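Local coordinates for protein hypothetic aldehyde deformylating oxygenase (Sulfolobus tokodaii, PDB 5V4T) that binds iron(III) within a ferritin-like helical bundle and probably acts as an oxidoreductase of the aldehyde deformylating oxygenase type, at residues A115-K120 against E199-A204; L119-E124 against Q192-L197. One frame throughout, in Å; residues are numbered along the deposited sequence.

Contact 1 of 2, residues A115-K120 against E199-A204; sequences ATVGLK and EELKKA
Thr116 and Leu201 meet through methyl groups that their first torsions bring forward: Thr116 CG2 stands anti to the backbone N, beside its own carbonyl carbon, while Leu201 CG lies on the N side of its residue (chi1 -66°). The setting is a ferritin-like bundle, with helix 98-128, which supplies the iron ligand Glu111, packed against the C-terminal helix 191-211; the two run in broadly opposite senses but steeply inclined. The CA atoms of Thr116 and Leu201, 8.4 Å apart, mark the closest backbone approach. Both side chains leave the backbone toward the opposing helix and meet tip to tip, Thr116 CG2 lying 3.7 Å from Leu201 CD1. The same threonine methyl also leans on the second branch, 4.0 Å from Leu201 CD2, so the fork of the leucine is set against it.

Val117 comes in beside the threonine, crossing the leucine at a slant. Its CG2 branch does the touching, which leaves CG1 for other residues of helix 191-211. On Thr116 the polar branch, OG1, is turned back along its own helix and hydrogen-bonded to the carbonyl oxygen of Glu111; Arg205 NH2, from the opposing helix, adds a weak hydrogen bond to the same hydroxyl. Leu201 CD1 touches methyls of two consecutive residues, the second being Val117 CG2 at 3.8 Å.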
ATOM      1  N   ALA A 115       1.348   1.957  -2.910  1.00 15.46           N
ATOM      2  CA  ALA A 115       1.882   0.575  -2.820  1.00 16.16           C
ATOM      3  C   ALA A 115       2.791   0.290  -3.980  1.00 16.00           C
ATOM      4  O   ALA A 115       3.803  -0.401  -3.812  1.00 15.56           O
ATOM      5  CB  ALA A 115       0.787  -0.476  -2.726  1.00 17.07           C
ATOM      6  N   THR A 116       2.460   0.780  -5.190  1.00 15.65           N
ATOM      7  CA  THR A 116       3.271   0.592  -6.352  1.00 17.48           C
ATOM      8  C   THR A 116       4.701   1.094  -6.121  1.00 17.56           C
ATOM      9  O   THR A 116       5.690   0.387  -6.392  1.00 17.93           O
ATOM     10  CB  THR A 116       2.628   1.267  -7.611  1.00 19.65           C
ATOM     11  OG1 THR A 116       1.294   0.753  -7.787  1.00 22.12           O
ATOM     12  CG2 THR A 116       3.484   1.022  -8.822  1.00 21.17           C
ATOM     13  N   VAL A 117       4.819   2.289  -5.514  1.00 16.91           N
ATOM     14  CA  VAL A 117       6.127   2.853  -5.175  1.00 18.09           C
ATOM     15  C   VAL A 117       6.851   2.076  -4.055  1.00 14.87           C
ATOM     16  O   VAL A 117       8.028   1.718  -4.195  1.00 16.23           O
ATOM     17  CB  VAL A 117       5.981   4.326  -4.822  1.00 20.72           C
ATOM     18  CG1 VAL A 117       7.277   4.885  -4.264  1.00 26.01           C
ATOM     19  CG2 VAL A 117       5.544   5.062  -6.068  1.00 23.09           C
ATOM     20  N   GLY A 118       6.117   1.751  -3.006  1.00 13.82           N
ATOM     21  CA  GLY A 118       6.709   1.059  -1.880  1.00 13.28           C
ATOM     22  C   GLY A 118       7.200  -0.319  -2.272  1.00 13.00           C
ATOM     23  O   GLY A 118       8.302  -0.767  -1.902  1.00 14.39           O
ATOM     24  N   LEU A 119       6.400  -1.014  -3.067  1.00 13.50           N
ATOM     25  CA  LEU A 119       6.750  -2.359  -3.520  1.00 14.20           C
ATOM     26  C   LEU A 119       7.939  -2.328  -4.493  1.00 14.93           C
ATOM     27  O   LEU A 119       8.809  -3.205  -4.477  1.00 14.54           O
ATOM     28  CB  LEU A 119       5.557  -3.054  -4.175  1.00 14.58           C
ATOM     29  CG  LEU A 119       4.460  -3.421  -3.195  1.00 14.52           C
ATOM     30  CD1 LEU A 119       3.164  -3.795  -3.869  1.00 14.80           C
ATOM     31  CD2 LEU A 119       4.914  -4.548  -2.295  1.00 16.65           C
ATOM     32  N   LYS A 120       7.994  -1.309  -5.366  1.00 13.65           N
ATOM     33  CA  LYS A 120       9.173  -1.113  -6.231  1.00 16.32           C
ATOM     34  C   LYS A 120      10.422  -0.998  -5.382  1.00 14.81           C
ATOM     35  O   LYS A 120      11.446  -1.649  -5.664  1.00 16.58           O
ATOM     36  CB  LYS A 120       9.002   0.172  -7.067  1.00 18.41           C
ATOM     37  CG  LYS A 120      10.318   0.714  -7.640  1.00 23.80           C
ATOM     38  CD  LYS A 120      10.085   2.140  -8.212  1.00 29.00           C
ATOM     39  CE  LYS A 120      11.381   2.914  -8.465  1.00 31.60           C
ATOM     40  NZ  LYS A 120      12.043   2.234  -9.633  1.00 33.50           N
ATOM     41  N   GLU A 199       3.558  10.929  -9.791  1.00 14.87           N
ATOM     42  CA  GLU A 199       2.767  11.726 -10.707  1.00 16.25           C
ATOM     43  C   GLU A 199       2.432  10.977 -11.953  1.00 16.00           C
ATOM     44  O   GLU A 199       1.358  11.102 -12.479  1.00 16.44           O
ATOM     45  CB  GLU A 199       3.564  12.994 -11.029  1.00 17.85           C
ATOM     46  CG  GLU A 199       3.723  13.889  -9.838  1.00 23.42           C
ATOM     47  CD  GLU A 199       2.524  14.866  -9.662  1.00 29.35           C
ATOM     48  OE1 GLU A 199       1.477  14.791 -10.379  1.00 32.05           O
ATOM     49  OE2 GLU A 199       2.711  15.777  -8.844  1.00 39.57           O
ATOM     50  N   GLU A 200       3.376  10.177 -12.474  1.00 15.47           N
ATOM     51  CA  GLU A 200       3.121   9.395 -13.647  1.00 16.47           C
ATOM     52  C   GLU A 200       2.091   8.285 -13.380  1.00 15.01           C
ATOM     53  O   GLU A 200       1.243   7.982 -14.177  1.00 14.67           O
ATOM     54  CB  GLU A 200       4.396   8.835 -14.202  1.00 22.01           C
ATOM     55  CG  GLU A 200       5.359   9.960 -14.571  1.00 27.79           C
ATOM     56  CD  GLU A 200       5.247  10.724 -15.929  1.00 36.75           C
ATOM     57  OE1 GLU A 200       4.149  10.829 -16.657  1.00 30.62           O
ATOM     58  OE2 GLU A 200       6.404  11.263 -16.221  1.00 32.30           O
ATOM     59  N   LEU A 201       2.188   7.663 -12.218  1.00 13.98           N
ATOM     60  CA  LEU A 201       1.177   6.673 -11.812  1.00 14.21           C
ATOM     61  C   LEU A 201      -0.234   7.248 -11.665  1.00 14.71           C
ATOM     62  O   LEU A 201      -1.197   6.642 -12.069  1.00 13.95           O
ATOM     63  CB  LEU A 201       1.613   6.012 -10.529  1.00 14.47           C
ATOM     64  CG  LEU A 201       2.873   5.148 -10.595  1.00 15.43           C
ATOM     65  CD1 LEU A 201       3.402   4.742  -9.219  1.00 15.66           C
ATOM     66  CD2 LEU A 201       2.622   3.903 -11.414  1.00 17.57           C
ATOM     67  N   LYS A 202      -0.328   8.403 -11.082  1.00 14.40           N
ATOM     68  CA  LYS A 202      -1.616   9.118 -10.986  1.00 15.22           C
ATOM     69  C   LYS A 202      -2.201   9.317 -12.370  1.00 14.16           C
ATOM     70  O   LYS A 202      -3.353   9.031 -12.603  1.00 14.27           O
ATOM     71  CB  LYS A 202      -1.415  10.449 -10.310  1.00 16.82           C
ATOM     72  CG  LYS A 202      -2.696  11.282 -10.082  1.00 18.61           C
ATOM     73  CD  LYS A 202      -2.332  12.737  -9.863  1.00 20.39           C
ATOM     74  CE  LYS A 202      -3.461  13.633 -10.252  1.00 25.75           C
ATOM     75  NZ  LYS A 202      -3.008  15.049 -10.151  1.00 24.78           N
ATOM     76  N   LYS A 203      -1.409   9.840 -13.310  1.00 14.65           N
ATOM     77  CA  LYS A 203      -1.852  10.035 -14.668  1.00 14.21           C
ATOM     78  C   LYS A 203      -2.299   8.753 -15.329  1.00 15.16           C
ATOM     79  O   LYS A 203      -3.357   8.665 -15.960  1.00 15.57           O
ATOM     80  CB  LYS A 203      -0.734  10.702 -15.489  1.00 16.05           C
ATOM     81  CG  LYS A 203      -0.587  12.141 -15.075  1.00 21.44           C
ATOM     82  CD  LYS A 203       0.376  12.886 -15.972  1.00 25.01           C
ATOM     83  CE  LYS A 203       0.217  14.385 -15.777  1.00 31.65           C
ATOM     84  NZ  LYS A 203       1.100  15.150 -16.726  1.00 36.04           N
ATOM     85  N   ALA A 204      -1.551   7.682 -15.106  1.00 15.52           N
ATOM     86  CA  ALA A 204      -1.896   6.371 -15.686  1.00 16.65           C
ATOM     87  C   ALA A 204      -3.226   5.848 -15.148  1.00 15.37           C
ATOM     88  O   ALA A 204      -4.022   5.339 -15.901  1.00 16.43           O
ATOM     89  CB  ALA A 204      -0.794   5.391 -15.324  1.00 17.97           C
TER

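Contact 2 of 2, residues L119-E124 against Q192-L197; sequences LKILNE and QELVNL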
ATOM      1  N   LEU A 119       6.400  -1.014  -3.067  1.00 13.50           N
ATOM      2  CA  LEU A 119       6.750  -2.359  -3.520  1.00 14.20           C
ATOM      3  C   LEU A 119       7.939  -2.328  -4.493  1.00 14.93           C
ATOM      4  O   LEU A 119       8.809  -3.205  -4.477  1.00 14.54           O
ATOM      5  CB  LEU A 119       5.557  -3.054  -4.175  1.00 14.58           C
ATOM      6  CG  LEU A 119       4.460  -3.421  -3.195  1.00 14.52           C
ATOM      7  CD1 LEU A 119       3.164  -3.795  -3.869  1.00 14.80           C
ATOM      8  CD2 LEU A 119       4.914  -4.548  -2.295  1.00 16.65           C
ATOM      9  N   LYS A 120       7.994  -1.309  -5.366  1.00 13.65           N
ATOM     10  CA  LYS A 120       9.173  -1.113  -6.231  1.00 16.32           C
ATOM     11  C   LYS A 120      10.422  -0.998  -5.382  1.00 14.81           C
ATOM     12  O   LYS A 120      11.446  -1.649  -5.664  1.00 16.58           O
ATOM     13  CB  LYS A 120       9.002   0.172  -7.067  1.00 18.41           C
ATOM     14  CG  LYS A 120      10.318   0.714  -7.640  1.00 23.80           C
ATOM     15  CD  LYS A 120      10.085   2.140  -8.212  1.00 29.00           C
ATOM     16  CE  LYS A 120      11.381   2.914  -8.465  1.00 31.60           C
ATOM     17  NZ  LYS A 120      12.043   2.234  -9.633  1.00 33.50           N
ATOM     18  N   ILE A 121      10.402  -0.162  -4.382  1.00 13.64           N
ATOM     19  CA  ILE A 121      11.571   0.016  -3.537  1.00 14.99           C
ATOM     20  C   ILE A 121      11.919  -1.282  -2.815  1.00 14.60           C
ATOM     21  O   ILE A 121      13.047  -1.721  -2.821  1.00 15.38           O
ATOM     22  CB  ILE A 121      11.363   1.136  -2.521  1.00 15.21           C
ATOM     23  CG1 ILE A 121      11.160   2.487  -3.243  1.00 18.95           C
ATOM     24  CG2 ILE A 121      12.480   1.164  -1.506  1.00 16.64           C
ATOM     25  CD1 ILE A 121      10.600   3.523  -2.302  1.00 21.01           C
ATOM     26  N   LEU A 122      10.911  -1.944  -2.245  1.00 13.50           N
ATOM     27  CA  LEU A 122      11.148  -3.235  -1.568  1.00 13.05           C
ATOM     28  C   LEU A 122      11.698  -4.299  -2.468  1.00 12.70           C
ATOM     29  O   LEU A 122      12.571  -5.089  -2.047  1.00 13.43           O
ATOM     30  CB  LEU A 122       9.908  -3.721  -0.762  1.00 13.44           C
ATOM     31  CG  LEU A 122       9.558  -2.813   0.388  1.00 13.38           C
ATOM     32  CD1 LEU A 122       8.208  -3.200   0.968  1.00 14.01           C
ATOM     33  CD2 LEU A 122      10.623  -2.858   1.492  1.00 14.40           C
ATOM     34  N   ASN A 123      11.166  -4.378  -3.705  1.00 12.44           N
ATOM     35  CA  ASN A 123      11.683  -5.340  -4.691  1.00 13.30           C
ATOM     36  C   ASN A 123      13.136  -5.101  -5.054  1.00 12.91           C
ATOM     37  O   ASN A 123      13.983  -5.947  -4.948  1.00 14.91           O
ATOM     38  CB  ASN A 123      10.788  -5.227  -5.935  1.00 14.11           C
ATOM     39  CG  ASN A 123      11.051  -6.275  -6.958  1.00 16.41           C
ATOM     40  OD1 ASN A 123      11.799  -7.235  -6.788  1.00 17.23           O
ATOM     41  ND2 ASN A 123      10.407  -6.100  -8.099  1.00 19.98           N
ATOM     42  N   GLU A 124      13.400  -3.889  -5.468  1.00 13.59           N
ATOM     43  CA  GLU A 124      14.749  -3.498  -5.889  1.00 14.52           C
ATOM     44  C   GLU A 124      15.772  -3.668  -4.760  1.00 14.71           C
ATOM     45  O   GLU A 124      16.861  -4.193  -4.978  1.00 15.67           O
ATOM     46  CB  GLU A 124      14.749  -2.068  -6.344  1.00 16.89           C
ATOM     47  CG  GLU A 124      13.972  -1.906  -7.625  1.00 19.02           C
ATOM     48  CD  GLU A 124      13.947  -0.497  -8.158  1.00 23.36           C
ATOM     49  OE1 GLU A 124      14.442   0.430  -7.498  1.00 23.94           O
ATOM     50  OE2 GLU A 124      13.422  -0.334  -9.305  1.00 25.83           O
ATOM     51  N   GLN A 192      12.493  13.309  -4.705  1.00 19.80           N
ATOM     52  CA  GLN A 192      11.962  13.889  -5.927  1.00 19.97           C
ATOM     53  C   GLN A 192      11.652  12.898  -7.046  1.00 18.34           C
ATOM     54  O   GLN A 192      10.579  12.999  -7.725  1.00 17.90           O
ATOM     55  CB  GLN A 192      12.869  15.000  -6.504  1.00 24.74           C
ATOM     56  CG  GLN A 192      12.193  15.782  -7.662  1.00 29.02           C
ATOM     57  CD  GLN A 192      10.942  16.530  -7.191  1.00 32.11           C
ATOM     58  OE1 GLN A 192      11.049  17.486  -6.397  1.00 33.99           O
ATOM     59  NE2 GLN A 192       9.741  16.128  -7.675  1.00 27.37           N
ATOM     60  N   GLU A 193      12.526  11.947  -7.304  1.00 17.73           N
ATOM     61  CA  GLU A 193      12.318  10.962  -8.381  1.00 17.85           C
ATOM     62  C   GLU A 193      11.116  10.085  -8.007  1.00 16.58           C
ATOM     63  O   GLU A 193      10.350   9.751  -8.859  1.00 16.36           O
ATOM     64  CB  GLU A 193      13.533  10.080  -8.739  1.00 23.08           C
ATOM     65  CG  GLU A 193      14.643  10.849  -9.413  1.00 29.28           C
ATOM     66  CD  GLU A 193      15.846   9.991  -9.817  1.00 33.38           C
ATOM     67  OE1 GLU A 193      15.793   8.745  -9.685  1.00 37.93           O
ATOM     68  OE2 GLU A 193      16.867  10.583 -10.257  1.00 39.78           O
ATOM     69  N   LEU A 194      10.976   9.766  -6.745  1.00 17.02           N
ATOM     70  CA  LEU A 194       9.802   8.971  -6.307  1.00 16.55           C
ATOM     71  C   LEU A 194       8.508   9.716  -6.473  1.00 17.85           C
ATOM     72  O   LEU A 194       7.532   9.148  -6.944  1.00 15.71           O
ATOM     73  CB  LEU A 194       9.979   8.565  -4.833  1.00 16.48           C
ATOM     74  CG  LEU A 194      11.039   7.551  -4.597  1.00 17.21           C
ATOM     75  CD1 LEU A 194      11.149   7.332  -3.113  1.00 19.20           C
ATOM     76  CD2 LEU A 194      10.894   6.227  -5.335  1.00 16.62           C
ATOM     77  N   VAL A 195       8.462  11.004  -6.111  1.00 16.56           N
ATOM     78  CA  VAL A 195       7.302  11.824  -6.358  1.00 16.14           C
ATOM     79  C   VAL A 195       7.030  11.997  -7.854  1.00 14.92           C
ATOM     80  O   VAL A 195       5.885  11.933  -8.277  1.00 16.86           O
ATOM     81  CB  VAL A 195       7.426  13.217  -5.648  1.00 17.90           C
ATOM     82  CG1 VAL A 195       6.299  14.156  -6.040  1.00 21.28           C
ATOM     83  CG2 VAL A 195       7.470  13.000  -4.119  1.00 18.44           C
ATOM     84  N   ASN A 196       8.087  12.134  -8.681  1.00 15.04           N
ATOM     85  CA  ASN A 196       7.868  12.130 -10.130  1.00 14.62           C
ATOM     86  C   ASN A 196       7.208  10.860 -10.618  1.00 14.25           C
ATOM     87  O   ASN A 196       6.339  10.929 -11.476  1.00 15.68           O
ATOM     88  CB  ASN A 196       9.146  12.404 -10.951  1.00 16.28           C
ATOM     89  CG  ASN A 196       9.786  13.740 -10.623  1.00 18.41           C
ATOM     90  OD1 ASN A 196       9.163  14.647 -10.079  1.00 18.64           O
ATOM     91  ND2 ASN A 196      11.056  13.829 -10.908  1.00 18.67           N
ATOM     92  N   LEU A 197       7.651   9.710 -10.124  1.00 14.33           N
ATOM     93  CA  LEU A 197       6.999   8.459 -10.447  1.00 14.39           C
ATOM     94  C   LEU A 197       5.549   8.450  -9.991  1.00 13.74           C
ATOM     95  O   LEU A 197       4.683   8.029 -10.761  1.00 14.68           O
ATOM     96  CB  LEU A 197       7.784   7.305  -9.820  1.00 16.27           C
ATOM     97  CG  LEU A 197       7.027   5.989  -9.862  1.00 15.27           C
ATOM     98  CD1 LEU A 197       6.766   5.483 -11.268  1.00 17.97           C
ATOM     99  CD2 LEU A 197       7.899   5.032  -9.125  1.00 17.95           C
TER
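Lys120 begins the contact by laying the aliphatic part of its chain against Leu197: CD comes within 3.7 Å of Leu197 CD2, and CE lies a little farther from the same methyl, at 4.1 Å. The chain runs out nearly straight as far as CE and then bends at chi4 (70°), which lets the carbons serve the neighbouring helix while the ammonium turns to its own. Leu197 answers with CG anti to its backbone N (chi1 168°), and CD2 is the branch that meets the lysine.

Next comes Ile121, the buried half of the interface. Its terminal CD1 meets the forked end of Leu194, 3.9 Å from Leu194 CD1 and 4.1 Å from Leu194 CD2, the two side chains crossing at about a right angle. Tyr189, in the loop leading into helix 191-211, packs on both of these residues, and Leu19 of helix 10-23 also touches the isoleucine.

One turn beyond Lys120, Glu124 closes a salt bridge within its helix, Lys120 NZ lying 2.9 Å from Glu124 OE2, on the syn side and 31° out of the carboxylate plane. The other oxygen, OE1, is hydrogen-bonded to Tyr189 OH. Held at both oxygens, the carboxylate has its rotation restrained, and through the tyrosine it ties helix 98-128 to the loop before helix 191-211. A buried isoleucine-leucine pair, flanked by a partly exposed lysine chain, thus joins an outer C-terminal helix to an iron-ligand helix of the ferritin-like fold.

Contacts 1 and 2 are successive stations along one seam between helices 98-128 and 191-211, their centres about 8 Å apart. Val117 of contact 1 makes them continuous: its CG2 lies 3.9 Å from Leu197 CD2 and its CG1 4.0 Å from Leu194 CD2, so each branch packs on a leucine of contact 2. The seam runs away from the metal. At contact 1 the side chain of Thr116 is about 10 Å from the bound iron and about 6 Å from those of the ligands Glu111 and Glu145. At contact 2 the side chain of Lys120 is already about 11 Å from that of Glu145. Neither contact supplies an iron ligand.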